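Local coordinates for protein putative drug/sodium antiporter (Escherichia coli, PDB 4Z3N) that probably exports the genotoxin colibactin across the membrane as a MATE-family transporter, presumably by antiport, at residues A[161-164]-A[165-169]; A[216-219]-A[220-223]. All blocks are in the same frame, centred on the assembly; numbering follows the deposited sequence.

Contact 1 (A[161-164]-A[165-169]); sequences TVFS and IMLIG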
loop_
_atom_site.group_PDB
_atom_site.type_symbol
_atom_site.label_atom_id
_atom_site.label_comp_id
_atom_site.label_asym_id
_atom_site.label_seq_id
_atom_site.Cartn_x
_atom_site.Cartn_y
_atom_site.Cartn_z
ATOM N N THR A 161 5.840 -9.173 -16.758
ATOM C CA THR A 161 6.195 -7.968 -16.038
ATOM C C THR A 161 6.699 -8.210 -14.601
ATOM O O THR A 161 7.223 -7.302 -13.967
ATOM C CB THR A 161 4.990 -7.025 -15.980
ATOM O OG1 THR A 161 4.042 -7.537 -15.033
ATOM C CG2 THR A 161 4.351 -6.913 -17.354
ATOM N N VAL A 162 6.567 -9.437 -14.111
ATOM C CA VAL A 162 6.817 -9.754 -12.703
ATOM C C VAL A 162 8.222 -9.405 -12.163
ATOM O O VAL A 162 8.343 -8.693 -11.164
ATOM C CB VAL A 162 6.555 -11.251 -12.451
ATOM C CG1 VAL A 162 6.979 -11.656 -11.024
ATOM C CG2 VAL A 162 5.094 -11.564 -12.700
ATOM N N PHE A 163 9.271 -9.913 -12.805
ATOM C CA PHE A 163 10.623 -9.661 -12.341
ATOM C C PHE A 163 10.921 -8.164 -12.315
ATOM O O PHE A 163 11.564 -7.669 -11.391
ATOM C CB PHE A 163 11.644 -10.401 -13.207
ATOM C CG PHE A 163 13.067 -10.265 -12.724
ATOM C CD1 PHE A 163 13.389 -10.489 -11.387
ATOM C CD2 PHE A 163 14.090 -9.934 -13.612
ATOM C CE1 PHE A 163 14.688 -10.379 -10.941
ATOM C CE2 PHE A 163 15.401 -9.822 -13.175
ATOM C CZ PHE A 163 15.699 -10.044 -11.834
ATOM N N SER A 164 10.425 -7.436 -13.304
ATOM C CA SER A 164 10.682 -6.004 -13.389
ATOM C C SER A 164 9.981 -5.270 -12.250
ATOM O O SER A 164 10.555 -4.356 -11.641
ATOM C CB SER A 164 10.232 -5.456 -14.749
ATOM O OG SER A 164 10.283 -6.474 -15.746
ATOM N N ILE A 165 8.750 -5.676 -11.960
ATOM C CA ILE A 165 8.009 -5.141 -10.824
ATOM C C ILE A 165 8.712 -5.451 -9.487
ATOM O O ILE A 165 8.841 -4.576 -8.619
ATOM C CB ILE A 165 6.565 -5.702 -10.766
ATOM C CG1 ILE A 165 5.835 -5.479 -12.094
ATOM C CG2 ILE A 165 5.794 -5.089 -9.606
ATOM C CD1 ILE A 165 5.929 -4.048 -12.613
ATOM N N MET A 166 9.157 -6.693 -9.310
ATOM C CA MET A 166 9.897 -7.054 -8.101
ATOM C C MET A 166 11.162 -6.213 -7.962
ATOM O O MET A 166 11.495 -5.767 -6.870
ATOM C CB MET A 166 10.255 -8.542 -8.100
ATOM C CG MET A 166 9.053 -9.469 -8.194
ATOM S SD MET A 166 7.904 -9.403 -6.785
ATOM C CE MET A 166 6.424 -8.651 -7.469
ATOM N N LEU A 167 11.859 -6.018 -9.080
ATOM C CA LEU A 167 13.063 -5.191 -9.149
ATOM C C LEU A 167 12.849 -3.783 -8.609
ATOM O O LEU A 167 13.715 -3.241 -7.931
ATOM C CB LEU A 167 13.561 -5.103 -10.588
ATOM C CG LEU A 167 14.814 -5.917 -10.875
ATOM C CD1 LEU A 167 15.334 -5.611 -12.274
ATOM C CD2 LEU A 167 15.863 -5.602 -9.819
ATOM N N ILE A 168 11.695 -3.195 -8.926
ATOM C CA ILE A 168 11.317 -1.865 -8.453
ATOM C C ILE A 168 11.097 -1.825 -6.947
ATOM O O ILE A 168 11.443 -0.846 -6.289
ATOM C CB ILE A 168 10.046 -1.379 -9.166
ATOM C CG1 ILE A 168 10.372 -1.097 -10.635
ATOM C CG2 ILE A 168 9.463 -0.152 -8.477
ATOM C CD1 ILE A 168 9.217 -0.581 -11.435
ATOM N N GLY A 169 10.510 -2.889 -6.405
ATOM C CA GLY A 169 10.414 -3.055 -4.965
ATOM C C GLY A 169 11.768 -2.978 -4.269
ATOM O O GLY A 169 11.958 -2.182 -3.351
#
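S164 and I165 stand at the join of the two segments, and each reaches one helical turn across it through the backbone. I165 N gives its hydrogen to T161 O at 3.0 Å, with an N-H...O angle of 163°. S164 O receives I168 N at 3.2 Å, a longer and less straight bond. Between these two lie the bonds from M166 N to V162 O, 2.8 Å, and from L167 N to F163 O, 2.9 Å. Four successive i to i+4 bonds identify this as alpha-helix, the opening turns of helix 162-177.

The side chains repeat the same spacing. I165 lies beside T161, pointing the same way, with CG1 4.0 Å from T161 OG1; this branch is anti to the I165 carbonyl carbon (chi1 -54°), which turns it back toward T161. The T161 hydroxyl itself is hydrogen-bonded to S158 O. V162 and M166 form a second matched pair, CG1 to CG at 4.1 Å, next to helices 75-101 and 107-132. On another side, F163 swings its ring anti to the backbone N (chi1 -176°), and L167 CG sits over one ring face. Their nearest side-chain atoms, F163 CE2 and L167 CD1, are 4.3 Å apart, a loose apolar contact. F163 also packs on L120 and A123 of helix 107-132.

Every direct polar bond across this join is made by the main chain, while the side-chain contacts are dispersive. The carbonyls of T161 to S164 are thus each paired with a main-chain N-H one turn on, and mainly apolar groups face the neighbouring helices, as suits a predicted membrane-spanning segment.

Contact 2 (A[216-219]-A[220-223]); sequences ASFL and AQLS. With OLC ((2R)-2,3-dihydroxypropyl (9Z)-octadec-9-enoate), chain E.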
loop_
_atom_site.group_PDB
_atom_site.type_symbol
_atom_site.label_atom_id
_atom_site.label_comp_id
_atom_site.label_asym_id
_atom_site.label_seq_id
_atom_site.Cartn_x
_atom_site.Cartn_y
_atom_site.Cartn_z
ATOM N N ALA A 216 2.909 0.978 -22.828
ATOM C CA ALA A 216 3.453 2.293 -22.481
ATOM C C ALA A 216 3.645 2.395 -20.962
ATOM O O ALA A 216 4.675 2.873 -20.484
ATOM C CB ALA A 216 2.549 3.406 -22.990
ATOM N N SER A 217 2.636 1.942 -20.218
ATOM C CA SER A 217 2.699 1.881 -18.766
ATOM C C SER A 217 3.906 1.051 -18.328
ATOM O O SER A 217 4.630 1.419 -17.412
ATOM C CB SER A 217 1.407 1.289 -18.188
ATOM O OG SER A 217 0.359 2.254 -18.104
ATOM N N PHE A 218 4.133 -0.062 -19.007
ATOM C CA PHE A 218 5.235 -0.927 -18.664
ATOM C C PHE A 218 6.628 -0.329 -19.009
ATOM O O PHE A 218 7.604 -0.553 -18.279
ATOM C CB PHE A 218 5.033 -2.285 -19.342
ATOM C CG PHE A 218 6.085 -3.294 -18.993
ATOM C CD1 PHE A 218 6.357 -3.601 -17.670
ATOM C CD2 PHE A 218 6.805 -3.929 -19.982
ATOM C CE1 PHE A 218 7.328 -4.521 -17.345
ATOM C CE2 PHE A 218 7.777 -4.854 -19.659
ATOM C CZ PHE A 218 8.038 -5.154 -18.339
ATOM N N LEU A 219 6.737 0.418 -20.105
ATOM C CA LEU A 219 8.029 1.007 -20.469
ATOM C C LEU A 219 8.290 2.185 -19.546
ATOM O O LEU A 219 9.440 2.565 -19.296
ATOM C CB LEU A 219 8.063 1.442 -21.945
ATOM C CG LEU A 219 7.963 0.330 -23.009
ATOM C CD1 LEU A 219 7.764 0.911 -24.397
ATOM C CD2 LEU A 219 9.182 -0.581 -22.993
ATOM N N ALA A 220 7.198 2.758 -19.044
ATOM C CA ALA A 220 7.254 3.730 -17.961
ATOM C C ALA A 220 7.912 3.118 -16.722
ATOM O O ALA A 220 8.786 3.723 -16.119
ATOM C CB ALA A 220 5.847 4.236 -17.625
ATOM N N GLN A 221 7.501 1.913 -16.352
ATOM C CA GLN A 221 8.028 1.289 -15.154
ATOM C C GLN A 221 9.499 0.910 -15.329
ATOM O O GLN A 221 10.299 1.038 -14.390
ATOM C CB GLN A 221 7.187 0.068 -14.766
ATOM C CG GLN A 221 5.954 0.412 -13.910
ATOM C CD GLN A 221 4.761 -0.537 -14.153
ATOM O OE1 GLN A 221 3.639 -0.244 -13.747
ATOM N NE2 GLN A 221 5.006 -1.672 -14.815
ATOM N N LEU A 222 9.864 0.456 -16.521
ATOM C CA LEU A 222 11.257 0.110 -16.777
ATOM C C LEU A 222 12.158 1.346 -16.761
ATOM O O LEU A 222 13.240 1.308 -16.192
ATOM C CB LEU A 222 11.396 -0.631 -18.102
ATOM C CG LEU A 222 11.022 -2.113 -18.053
ATOM C CD1 LEU A 222 11.224 -2.748 -19.415
ATOM C CD2 LEU A 222 11.825 -2.837 -16.983
ATOM N N SER A 223 11.715 2.444 -17.365
ATOM C CA SER A 223 12.510 3.670 -17.329
ATOM C C SER A 223 12.744 4.117 -15.891
ATOM O O SER A 223 13.815 4.638 -15.567
ATOM C CB SER A 223 11.855 4.794 -18.143
ATOM O OG SER A 223 10.446 4.743 -18.085
HETATM C C9 OLC E . 0.273 -1.057 -13.640
HETATM C C8 OLC E . 0.793 0.310 -14.059
HETATM C C7 OLC E . 0.840 1.253 -12.868
HETATM C C6 OLC E . 1.985 2.232 -13.015
HETATM C C5 OLC E . 2.762 2.298 -11.711
HETATM C C4 OLC E . 4.257 2.209 -11.946
#
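L219 O is met by two polar atoms of S223, the backbone N, which donates a bond, and the OG. The backbone N lies 3.0 Å from L219 O in a fairly straight bond (N-H...O 162°), and S223 OG lies 2.7 Å from the same L219 O. Because chi1 of 34° places OG between the backbone N and the carbonyl carbon, the hydroxyl folds back over the preceding turn. There S223 OG is also 2.8 Å from A220 O, and thus lies close to both carbonyl oxygens.

Regular i to i+4 bonds continue the ladder, including L222 N to F218 O at 3.0 Å. The F218 ring, carried toward the following turn with CG anti to the backbone N, meets two side chains. Q221 NE2 comes to its edge, near the ring plane, 3.7 Å from F218 CD1, with amide and ring planes 80° apart. L222 approaches the ring more obliquely, CD1 to F218 CE2 at 4.0 Å.

The acyl chain of a bound monoolein runs along Q221, C4 against CG and C8 against OE1; the lipid offers carbons, so no hydrogen bond to the amide is made there. S217 and A220 face Y49 of helix 28-56, and A216 and L219 reach L198 of helix 181-204. The placement of S223 OG is consistent with the familiar turning-back of serine hydroxyls onto carbonyls of their own transmembrane helix, here helix 209-232 of the MATE fold.

Contact 1 comes first along the chain, on helix 162-177, and contact 2 follows on helix 209-232, with helix 181-204 between them in sequence. Their centres are about 11 Å apart, on the same side of the chain's centre, and the two segments run in the same general direction. They touch directly: I165 CD1 is 3.4 Å from Q221 NE2, while T161 CB and S164 OG each lie 3.7 Å from the F218 ring, at CE1 and CZ respectively. Two internally bonded helical stretches therefore pack through their side chains, consistent with neighbouring helices of the N-terminal half of a MATE transporter.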